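Local atomic coordinates of phosphoinositol-specific phospholipase C (PDB entry 5FYP), a protein that probably cleaves phosphoinositides in a calcium-dependent phospholipase C reaction, as the bacterial phosphoinositide-specific enzyme of a Pseudomonas species. Residues H111-Q122 and L180-H190. Residues are numbered along the deposited sequence; the frame is centred on the assembly and turned at random.
Sequences HFPITLILDKKQ and LQGKVLLVLNH. With CA (calcium ion), chain I.
I114 to D119 run beside V184 to N189 as two parallel strands, their short axes 19° apart, and exemplify how a barrel core closes tightly between neighbours and relaxes only past the last backbone bond. In the middle, N-H groups of L185, L116, V187 and L118 alternate across the seam, the shortest link being L118 N to V187 O at 2.7 Å. T115, I117 and V187 gather on one face: V187 CG2 meets T115 CG2 at 3.7 Å, and I117, its CG1 beside the backbone N (chi1 -53°), brings CD1 to 3.8 Å from V187 CB. The reverse face is leucine-rich; L116 and L186 lie side by side, CD1 to CD2, under helix 133-144.

At the N-terminal end of the pair, equally close-packed, a type II turn from L180 to K183 presents G182, with positive phi, beneath the H111 imidazole; G182 CA sits 3.6 Å from the ring centroid in a CH-pi contact. The ring is held twice, by ND1 giving a straight bond to F112 O and by NE2 bonding S105, while H111 O receives G182 N. An alanine here would probably leave F112 O and S105 without their imidazole partner and uncover G182.

At the C-terminal end pairing persists through K120 N to N189 O; beyond it H190 NE2 reaches Q122 O by a weak 3.3 Å bond, bent to 128°, K120 NZ being the closer partner of Q122 O and E192 engaging H190 ND1. D119, K121 and Q122 are partly exposed. D119 OD2 binds calcium at 2.4 Å and takes K121 NZ from above the carboxylate plane. N27, E48, D50 and two waters complete the coordination, a calcium site toward the C-terminal ends of the strands of a TIM-type barrel, as expected of calcium-dependent phosphoinositide phospholipases C.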
# COMPACT_ATOMS: atom_id res chain seq x y z
N HIS A 111 15.97 2.59 -7.20
CA HIS A 111 14.96 1.57 -7.34
C HIS A 111 13.61 2.11 -7.78
O HIS A 111 13.22 3.25 -7.45
CB HIS A 111 14.82 0.73 -6.06
CG HIS A 111 14.35 1.48 -4.84
ND1 HIS A 111 13.05 1.82 -4.61
CD2 HIS A 111 15.04 1.91 -3.75
CE1 HIS A 111 12.95 2.43 -3.44
NE2 HIS A 111 14.14 2.49 -2.90
N PHE A 112 12.88 1.29 -8.51
CA PHE A 112 11.49 1.52 -8.79
C PHE A 112 10.76 1.73 -7.47
O PHE A 112 11.09 1.08 -6.47
CB PHE A 112 10.95 0.30 -9.55
CG PHE A 112 9.54 0.43 -10.01
CD1 PHE A 112 8.49 0.16 -9.15
CD2 PHE A 112 9.25 0.84 -11.30
CE1 PHE A 112 7.18 0.34 -9.56
CE2 PHE A 112 7.95 0.98 -11.72
CZ PHE A 112 6.92 0.74 -10.85
N PRO A 113 9.78 2.65 -7.40
CA PRO A 113 9.15 2.93 -6.12
C PRO A 113 8.55 1.68 -5.48
O PRO A 113 7.91 0.87 -6.16
CB PRO A 113 8.07 3.95 -6.47
CG PRO A 113 7.85 3.77 -7.95
CD PRO A 113 9.23 3.48 -8.47
N ILE A 114 8.75 1.56 -4.17
CA ILE A 114 8.21 0.43 -3.40
C ILE A 114 6.89 0.85 -2.76
O ILE A 114 6.83 1.91 -2.16
CB ILE A 114 9.18 0.01 -2.31
CG1 ILE A 114 10.48 -0.51 -2.91
CG2 ILE A 114 8.56 -1.02 -1.37
CD1 ILE A 114 11.63 -0.58 -1.92
N THR A 115 5.89 0.01 -2.91
CA THR A 115 4.60 0.24 -2.28
C THR A 115 4.41 -0.82 -1.20
O THR A 115 4.54 -2.02 -1.46
CB THR A 115 3.45 0.19 -3.30
OG1 THR A 115 3.66 1.20 -4.29
CG2 THR A 115 2.11 0.47 -2.66
N LEU A 116 4.12 -0.38 0.02
CA LEU A 116 3.89 -1.26 1.17
C LEU A 116 2.45 -1.14 1.62
O LEU A 116 2.01 -0.08 2.07
CB LEU A 116 4.78 -0.93 2.34
CG LEU A 116 6.24 -0.96 2.19
CD1 LEU A 116 6.91 -0.72 3.55
CD2 LEU A 116 6.71 -2.28 1.61
N ILE A 117 1.73 -2.25 1.51
CA ILE A 117 0.35 -2.33 1.98
C ILE A 117 0.39 -2.71 3.45
O ILE A 117 0.88 -3.76 3.83
CB ILE A 117 -0.43 -3.42 1.18
CG1 ILE A 117 -0.30 -3.19 -0.36
CG2 ILE A 117 -1.87 -3.55 1.66
CD1 ILE A 117 -0.79 -1.86 -0.88
N LEU A 118 -0.09 -1.80 4.29
CA LEU A 118 -0.11 -1.94 5.74
C LEU A 118 -1.55 -2.27 6.12
O LEU A 118 -2.40 -1.37 6.18
CB LEU A 118 0.43 -0.69 6.40
CG LEU A 118 1.83 -0.27 5.92
CD1 LEU A 118 2.23 1.03 6.57
CD2 LEU A 118 2.87 -1.34 6.15
N ASP A 119 -1.81 -3.55 6.34
CA ASP A 119 -3.14 -4.07 6.57
C ASP A 119 -3.36 -4.15 8.09
O ASP A 119 -2.86 -5.02 8.79
CB ASP A 119 -3.28 -5.43 5.90
CG ASP A 119 -4.69 -5.97 5.86
OD1 ASP A 119 -5.62 -5.21 6.22
OD2 ASP A 119 -4.85 -7.16 5.43
N LYS A 120 -4.05 -3.13 8.60
CA LYS A 120 -4.25 -2.94 10.02
C LYS A 120 -5.34 -3.89 10.52
O LYS A 120 -6.40 -3.94 9.94
CB LYS A 120 -4.66 -1.50 10.30
CG LYS A 120 -4.64 -1.17 11.79
CD LYS A 120 -4.95 0.29 12.09
CE LYS A 120 -4.44 0.79 13.40
NZ LYS A 120 -4.51 -0.14 14.54
N LYS A 121 -5.07 -4.59 11.62
CA LYS A 121 -5.96 -5.66 12.10
C LYS A 121 -6.77 -5.34 13.34
O LYS A 121 -7.73 -6.05 13.62
CB LYS A 121 -5.16 -6.95 12.29
CG LYS A 121 -4.57 -7.47 10.98
CD LYS A 121 -5.62 -7.92 9.98
CE LYS A 121 -5.03 -8.35 8.66
NZ LYS A 121 -6.07 -8.74 7.68
N GLN A 122 -6.44 -4.27 14.06
CA GLN A 122 -7.18 -3.82 15.25
C GLN A 122 -7.46 -2.33 15.09
O GLN A 122 -7.08 -1.70 14.11
CB GLN A 122 -6.41 -4.16 16.52
CG GLN A 122 -6.30 -5.66 16.71
CD GLN A 122 -5.50 -6.09 17.90
OE1 GLN A 122 -4.33 -5.75 18.02
NE2 GLN A 122 -6.11 -6.92 18.73
N LEU A 180 9.74 8.88 -9.26
CA LEU A 180 9.60 8.23 -7.96
C LEU A 180 10.73 7.25 -7.64
O LEU A 180 10.60 6.42 -6.74
CB LEU A 180 8.24 7.53 -7.88
CG LEU A 180 7.01 8.42 -7.96
CD1 LEU A 180 5.78 7.57 -8.12
CD2 LEU A 180 6.91 9.32 -6.76
N GLN A 181 11.86 7.37 -8.33
CA GLN A 181 12.99 6.51 -8.01
C GLN A 181 13.37 6.66 -6.56
O GLN A 181 13.44 7.77 -6.03
CB GLN A 181 14.23 6.93 -8.79
CG GLN A 181 14.39 6.39 -10.16
CD GLN A 181 15.67 6.92 -10.79
OE1 GLN A 181 16.76 6.85 -10.19
NE2 GLN A 181 15.53 7.46 -11.94
N GLY A 182 13.65 5.53 -5.92
CA GLY A 182 14.06 5.54 -4.53
C GLY A 182 12.98 5.84 -3.51
O GLY A 182 13.28 5.94 -2.33
N LYS A 183 11.73 5.95 -3.96
CA LYS A 183 10.65 6.31 -3.06
C LYS A 183 9.95 5.07 -2.49
O LYS A 183 9.98 3.98 -3.06
CB LYS A 183 9.64 7.23 -3.74
CG LYS A 183 10.22 8.53 -4.32
CD LYS A 183 10.98 9.42 -3.36
CE LYS A 183 10.11 9.99 -2.28
NZ LYS A 183 11.01 10.64 -1.28
N VAL A 184 9.32 5.30 -1.34
CA VAL A 184 8.44 4.32 -0.67
C VAL A 184 7.07 4.98 -0.48
O VAL A 184 6.96 6.10 -0.03
CB VAL A 184 9.03 3.90 0.68
CG1 VAL A 184 8.07 3.03 1.46
CG2 VAL A 184 10.37 3.20 0.49
N LEU A 185 6.03 4.24 -0.88
CA LEU A 185 4.63 4.63 -0.71
C LEU A 185 3.99 3.68 0.28
O LEU A 185 4.07 2.48 0.10
CB LEU A 185 3.85 4.57 -2.04
CG LEU A 185 4.14 5.64 -3.07
CD1 LEU A 185 5.51 5.52 -3.69
CD2 LEU A 185 3.08 5.63 -4.15
N LEU A 186 3.37 4.23 1.31
CA LEU A 186 2.70 3.45 2.33
C LEU A 186 1.19 3.53 2.13
O LEU A 186 0.67 4.62 1.87
CB LEU A 186 3.06 3.97 3.70
CG LEU A 186 4.56 4.02 3.99
CD1 LEU A 186 4.81 4.63 5.35
CD2 LEU A 186 5.21 2.64 3.87
N VAL A 187 0.51 2.40 2.31
CA VAL A 187 -0.93 2.33 2.05
C VAL A 187 -1.59 1.69 3.25
O VAL A 187 -1.14 0.65 3.72
CB VAL A 187 -1.19 1.49 0.80
CG1 VAL A 187 -2.69 1.48 0.47
CG2 VAL A 187 -0.37 1.98 -0.39
N LEU A 188 -2.67 2.27 3.75
CA LEU A 188 -3.42 1.72 4.88
C LEU A 188 -4.65 0.96 4.37
O LEU A 188 -5.44 1.49 3.59
CB LEU A 188 -3.86 2.84 5.81
CG LEU A 188 -4.54 2.41 7.10
CD1 LEU A 188 -3.59 1.61 7.99
CD2 LEU A 188 -5.10 3.61 7.83
N ASN A 189 -4.78 -0.29 4.83
CA ASN A 189 -6.00 -1.07 4.65
C ASN A 189 -6.54 -1.44 6.03
O ASN A 189 -5.79 -1.49 7.02
CB ASN A 189 -5.77 -2.35 3.83
CG ASN A 189 -5.41 -2.14 2.38
OD1 ASN A 189 -5.49 -1.04 1.78
ND2 ASN A 189 -5.06 -3.20 1.77
N HIS A 190 -7.82 -1.80 6.07
CA HIS A 190 -8.49 -2.35 7.25
C HIS A 190 -9.79 -2.96 6.76
O HIS A 190 -10.29 -2.56 5.72
CB HIS A 190 -8.75 -1.22 8.29
CG HIS A 190 -9.18 -1.70 9.65
ND1 HIS A 190 -10.46 -2.12 9.92
CD2 HIS A 190 -8.49 -1.83 10.80
CE1 HIS A 190 -10.53 -2.51 11.17
NE2 HIS A 190 -9.34 -2.36 11.73
CA CA I . -3.33 -8.88 4.62
O HOH W 1 -4.60 -10.55 5.85
O HOH W 2 -5.02 -9.71 3.13